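Local coordinates for protein oligoribonuclease (Colwellia psychrerythraea, PDB 6A4D) that hydrolyses small RNA fragments, probably as a 3'-to-5' exonuclease with an RNase H-like fold, at residues 31-36 with 93-98; 49-54 with 83-88. The protein carries 1 engineered substitution. One frame throughout, in Å; residues are numbered along the deposited sequence.

In the fold
From the N terminus the chain lays down strand 11-18, then strand 28-36, which supplies residues 31-36 of contact 1, then strand 42-50, one of the two outer strands of the sheet, whose end begins contact 2. Three helices follow between residues 55 and 80 before helix 85-99 opens. Its first turn closes the shorter loop, 49-54 with 83-88; its last turns close the longer one, 31-36 with 93-98. Contact 2 therefore lies wholly within the span of contact 1, without crossing it. Both set this one helix against adjacent antiparallel strands, and the sheet joins them directly: Ile31 N lies 3.1 Å from Phe49 O, a probable hydrogen bond.

Contact 1 of 2, residues 31-36 with 93-98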
loop_
_atom_site.group_PDB
_atom_site.type_symbol
_atom_site.label_atom_id
_atom_site.label_comp_id
_atom_site.label_asym_id
_atom_site.label_seq_id
_atom_site.Cartn_x
_atom_site.Cartn_y
_atom_site.Cartn_z
ATOM N N ILE A 31 6.161 10.532 14.442
ATOM C CA ILE A 31 4.825 10.283 13.962
ATOM C C ILE A 31 3.965 11.575 14.037
ATOM O O ILE A 31 4.026 12.342 14.992
ATOM C CB ILE A 31 4.190 9.069 14.718
ATOM C CG1 ILE A 31 2.776 8.784 14.205
ATOM C CG2 ILE A 31 4.145 9.255 16.239
ATOM C CD1 ILE A 31 2.288 7.411 14.603
ATOM N N ALA A 32 3.218 11.833 12.981
ATOM C CA ALA A 32 2.207 12.924 12.945
ATOM C C ALA A 32 0.909 12.366 12.347
ATOM O O ALA A 32 0.970 11.482 11.480
ATOM C CB ALA A 32 2.720 14.101 12.126
ATOM N N ILE A 33 -0.236 12.826 12.847
ATOM C CA ILE A 33 -1.549 12.343 12.381
ATOM C C ILE A 33 -2.461 13.554 12.109
ATOM O O ILE A 33 -2.524 14.484 12.911
ATOM C CB ILE A 33 -2.266 11.418 13.407
ATOM C CG1 ILE A 33 -1.398 10.236 13.856
ATOM C CG2 ILE A 33 -3.635 10.915 12.885
ATOM C CD1 ILE A 33 -1.842 9.695 15.205
ATOM N N ILE A 34 -3.180 13.534 10.991
ATOM C CA ILE A 34 -4.249 14.510 10.729
ATOM C C ILE A 34 -5.512 13.743 10.385
ATOM O O ILE A 34 -5.489 12.748 9.681
ATOM C CB ILE A 34 -3.825 15.481 9.621
ATOM C CG1 ILE A 34 -2.738 16.380 10.186
ATOM C CG2 ILE A 34 -5.019 16.277 9.087
ATOM C CD1 ILE A 34 -2.273 17.509 9.309
ATOM N N ILE A 35 -6.620 14.208 10.918
ATOM C CA ILE A 35 -7.930 13.702 10.591
ATOM C C ILE A 35 -8.609 14.692 9.655
ATOM O O ILE A 35 -8.598 15.881 9.937
ATOM C CB ILE A 35 -8.776 13.612 11.860
ATOM C CG1 ILE A 35 -8.035 12.780 12.930
ATOM C CG2 ILE A 35 -10.144 13.026 11.548
ATOM C CD1 ILE A 35 -8.124 11.283 12.711
ATOM N N THR A 36 -9.186 14.209 8.559
ATOM C CA THR A 36 -9.993 15.043 7.626
ATOM C C THR A 36 -11.326 14.406 7.521
ATOM O O THR A 36 -11.476 13.253 7.877
ATOM C CB THR A 36 -9.478 15.087 6.191
ATOM O OG1 THR A 36 -9.574 13.793 5.617
ATOM C CG2 THR A 36 -8.091 15.540 6.089
ATOM N N LEU A 93 -3.463 6.293 19.467
ATOM C CA LEU A 93 -4.655 5.470 19.452
ATOM C C LEU A 93 -5.844 6.198 20.055
ATOM O O LEU A 93 -6.911 6.244 19.457
ATOM C CB LEU A 93 -4.444 4.165 20.185
ATOM C CG LEU A 93 -5.626 3.202 20.121
ATOM C CD1 LEU A 93 -6.170 3.005 18.696
ATOM C CD2 LEU A 93 -5.265 1.860 20.763
ATOM N N ALA A 94 -5.636 6.805 21.220
ATOM C CA ALA A 94 -6.692 7.590 21.895
ATOM C C ALA A 94 -7.182 8.725 21.016
ATOM O O ALA A 94 -8.370 8.964 20.945
ATOM C CB ALA A 94 -6.180 8.152 23.204
ATOM N N PHE A 95 -6.269 9.418 20.355
ATOM C CA PHE A 95 -6.631 10.467 19.412
ATOM C C PHE A 95 -7.509 10.010 18.248
ATOM O O PHE A 95 -8.534 10.631 17.978
ATOM C CB PHE A 95 -5.395 11.118 18.856
ATOM C CG PHE A 95 -5.667 12.159 17.834
ATOM C CD1 PHE A 95 -6.215 13.384 18.206
ATOM C CD2 PHE A 95 -5.357 11.942 16.483
ATOM C CE1 PHE A 95 -6.445 14.377 17.269
ATOM C CE2 PHE A 95 -5.596 12.931 15.521
ATOM C CZ PHE A 95 -6.123 14.153 15.916
ATOM N N VAL A 96 -7.136 8.917 17.576
ATOM C CA VAL A 96 -7.917 8.509 16.437
ATOM C C VAL A 96 -9.238 7.917 16.899
ATOM O O VAL A 96 -10.202 7.954 16.143
ATOM C CB VAL A 96 -7.186 7.532 15.482
ATOM C CG1 VAL A 96 -6.064 8.280 14.786
ATOM C CG2 VAL A 96 -6.682 6.272 16.209
ATOM N N GLN A 97 -9.279 7.337 18.104
ATOM C CA GLN A 97 -10.524 6.734 18.594
ATOM C C GLN A 97 -11.590 7.789 18.867
ATOM O O GLN A 97 -12.772 7.497 18.807
ATOM C CB GLN A 97 -10.304 5.949 19.873
ATOM C CG GLN A 97 -9.889 4.557 19.643
ATOM C CD GLN A 97 -9.292 3.987 20.862
ATOM O OE1 GLN A 97 -8.913 4.721 21.756
ATOM N NE2 GLN A 97 -9.224 2.679 20.926
ATOM N N GLU A 98 -11.122 8.965 19.227
ATOM C CA GLU A 98 -11.943 10.129 19.382
ATOM C C GLU A 98 -12.592 10.564 18.080
ATOM O O GLU A 98 -13.701 11.023 18.109
ATOM C CB GLU A 98 -11.110 11.291 19.938
ATOM C CG GLU A 98 -11.877 12.605 20.125
ATOM C CD GLU A 98 -11.273 13.504 21.223
ATOM O OE1 GLU A 98 -10.819 14.636 20.924
ATOM O OE2 GLU A 98 -11.239 13.081 22.404
#
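The ring of Phe95 meets two isoleucines of strand 28-36. Ile33 CG2 comes up at the ring edge, close to its plane, 3.9 Å from Phe95 CE2, whereas Ile35 CG1 approaches obliquely and nearer, 3.6 Å from the same CE2. Elsewhere the ring meets that of Trp99, one helical turn on. This is the helix-on-sheet layer of an RNase H-like exonuclease domain. The geometry is that of an alpha/beta interface, since the axes of strand 31-36 and helix 93-98 are nearly parallel, 4° apart, with a closest approach of 9.9 Å. No hydrogen bond crosses the interface; it is made entirely of apolar side chains and buries 210 Å² in all.

Residues two apart on a strand face the same way, which explains why Ile33 and Ile35 both turn toward the helix. Ile34 between them points away, onto Leu164 of helix 163-180, which covers the other face of the sheet. Both isoleucines slide past Phe95 in the opposite direction but cross Val96 at about a right angle. The CD2-CE2-CZ side of the Phe95 ring meets the two isoleucines because a chi1 of 177°, with CG trans to the main-chain nitrogen, carries the ring toward the strand; CZ is 3.8 Å from Ile35 CG1. Val96 follows with one branch, CG1, while its side chain also touches Ile12 of strand 11-18, carrying the helix footing across to the next strand. At the far tip of Ile35 the second torsion bends the chain (chi2 -79°) instead of extending it as in Ile33. That bend brings Ile35 CD1 to 4.2 Å from Val96 CG1, and the same CG1 lies 4.1 Å from Ile33 CG2.

Contact 2 of 2, residues 49-54 with 83-88; sequences FAISQT and VSLAHA
Val83, Phe49 and Ile51 bury the most surface here, where the N-terminal turn of helix 85-99 is pinned to the end of edge strand 42-50 in the RNase H-like fold. Val83 just precedes the helix; the Val83 and Phe49 side chains cross at about a right angle, bringing Val83 CG1 to 3.7 Å from Phe49 CD1. Its carbonyl fixes the backbones together: Ser52 N donates to Val83 O at 2.9 Å, with an N-H...O angle of 161°. Ser81 OG, two residues before Val83, also hydrogen-bonds to Ala50 O and Val83 N, a second tie between the same two chain pieces.

Phe49 lies under the helix, with Ala88 over one ring face. The CA of Ala88 is 4.2 Å from the centre of the Phe49 ring and 15° off its normal, the geometry of a CH-pi contact, and the methyl beside it rests on the same ring. The CD2 of His87 comes obliquely to Phe49 CE1. Ile51 works through two branches: CG2, anti to the backbone N, meets Val83 O, while CD1 at the other end sits 3.8 Å from Ala88 CB. A bound copy of the nucleotide analogue is about 11 Å from the Ile51 side chain, so the contact does not itself line that ligand's pocket. Ser84 starts the helix as its N-cap, its OG accepting from His87 N at 3.0 Å.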
loop_
_atom_site.group_PDB
_atom_site.type_symbol
_atom_site.label_atom_id
_atom_site.label_comp_id
_atom_site.label_asym_id
_atom_site.label_seq_id
_atom_site.Cartn_x
_atom_site.Cartn_y
_atom_site.Cartn_z
ATOM N N PHE A 49 4.955 13.536 17.716
ATOM C CA PHE A 49 6.015 12.979 18.597
ATOM C C PHE A 49 7.307 12.703 17.886
ATOM O O PHE A 49 7.327 11.914 16.928
ATOM C CB PHE A 49 5.606 11.670 19.230
ATOM C CG PHE A 49 4.388 11.761 20.053
ATOM C CD1 PHE A 49 4.455 12.233 21.342
ATOM C CD2 PHE A 49 3.153 11.404 19.522
ATOM C CE1 PHE A 49 3.315 12.313 22.112
ATOM C CE2 PHE A 49 2.018 11.476 20.284
ATOM C CZ PHE A 49 2.095 11.932 21.582
ATOM N N ALA A 50 8.394 13.310 18.357
ATOM C CA ALA A 50 9.716 12.741 18.059
ATOM C C ALA A 50 9.952 11.674 19.130
ATOM O O ALA A 50 9.787 11.934 20.353
ATOM C CB ALA A 50 10.818 13.783 18.042
ATOM N N ILE A 51 10.274 10.475 18.650
ATOM C CA ILE A 51 10.460 9.306 19.509
ATOM C C ILE A 51 11.895 9.289 20.012
ATOM O O ILE A 51 12.854 9.363 19.226
ATOM C CB ILE A 51 10.279 7.951 18.799
ATOM C CG1 ILE A 51 8.973 7.875 17.976
ATOM C CG2 ILE A 51 10.349 6.817 19.842
ATOM C CD1 ILE A 51 7.732 8.226 18.769
ATOM N N SER A 52 12.023 9.128 21.324
ATOM C CA SER A 52 13.325 9.023 21.963
ATOM C C SER A 52 14.090 7.838 21.411
ATOM O O SER A 52 13.560 6.732 21.266
ATOM C CB SER A 52 13.173 8.866 23.487
ATOM O OG SER A 52 14.430 8.618 24.076
ATOM N N GLN A 53 15.326 8.108 21.049
ATOM C CA GLN A 53 16.259 7.113 20.667
ATOM C C GLN A 53 17.590 7.533 21.284
ATOM O O GLN A 53 17.891 8.731 21.449
ATOM C CB GLN A 53 16.349 7.048 19.137
ATOM C CG GLN A 53 15.021 6.730 18.429
ATOM C CD GLN A 53 14.586 5.287 18.589
ATOM O OE1 GLN A 53 15.277 4.509 19.191
ATOM N NE2 GLN A 53 13.454 4.915 18.011
ATOM N N THR A 54 18.388 6.550 21.651
ATOM C CA THR A 54 19.731 6.832 22.183
ATOM C C THR A 54 20.630 7.440 21.096
ATOM O O THR A 54 20.265 7.491 19.913
ATOM C CB THR A 54 20.407 5.536 22.595
ATOM O OG1 THR A 54 20.528 4.744 21.418
ATOM C CG2 THR A 54 19.594 4.781 23.677
ATOM N N VAL A 83 10.218 10.594 25.000
ATOM C CA VAL A 83 8.940 9.992 24.604
ATOM C C VAL A 83 9.206 8.589 24.112
ATOM O O VAL A 83 9.858 8.415 23.112
ATOM C CB VAL A 83 8.213 10.827 23.507
ATOM C CG1 VAL A 83 7.054 10.058 22.867
ATOM C CG2 VAL A 83 7.738 12.154 24.102
ATOM N N SER A 84 8.664 7.604 24.798
ATOM C CA SER A 84 8.745 6.246 24.351
ATOM C C SER A 84 7.690 5.995 23.293
ATOM O O SER A 84 6.627 6.654 23.284
ATOM C CB SER A 84 8.479 5.292 25.506
ATOM O OG SER A 84 7.100 5.271 25.832
ATOM N N LEU A 85 7.981 4.992 22.455
ATOM C CA LEU A 85 7.078 4.546 21.411
ATOM C C LEU A 85 5.762 4.057 21.974
ATOM O O LEU A 85 4.700 4.408 21.422
ATOM C CB LEU A 85 7.739 3.456 20.592
ATOM C CG LEU A 85 7.141 2.979 19.284
ATOM C CD1 LEU A 85 6.976 4.093 18.253
ATOM C CD2 LEU A 85 8.049 1.899 18.752
ATOM N N ALA A 86 5.829 3.286 23.084
ATOM C CA ALA A 86 4.643 2.878 23.824
ATOM C C ALA A 86 3.762 4.088 24.094
ATOM O O ALA A 86 2.546 4.030 23.882
ATOM C CB ALA A 86 4.996 2.176 25.142
ATOM N N HIS A 87 4.372 5.178 24.541
ATOM C CA HIS A 87 3.621 6.350 24.902
ATOM C C HIS A 87 2.925 6.927 23.672
ATOM O O HIS A 87 1.735 7.196 23.706
ATOM C CB HIS A 87 4.507 7.420 25.576
ATOM C CG HIS A 87 3.747 8.647 25.981
ATOM N ND1 HIS A 87 2.787 8.634 26.973
ATOM C CD2 HIS A 87 3.773 9.914 25.503
ATOM C CE1 HIS A 87 2.259 9.840 27.094
ATOM N NE2 HIS A 87 2.850 10.638 26.230
ATOM N N ALA A 88 3.696 7.126 22.608
ATOM C CA ALA A 88 3.195 7.683 21.335
ATOM C C ALA A 88 2.039 6.860 20.812
ATOM O O ALA A 88 0.999 7.383 20.422
ATOM C CB ALA A 88 4.309 7.738 20.303
#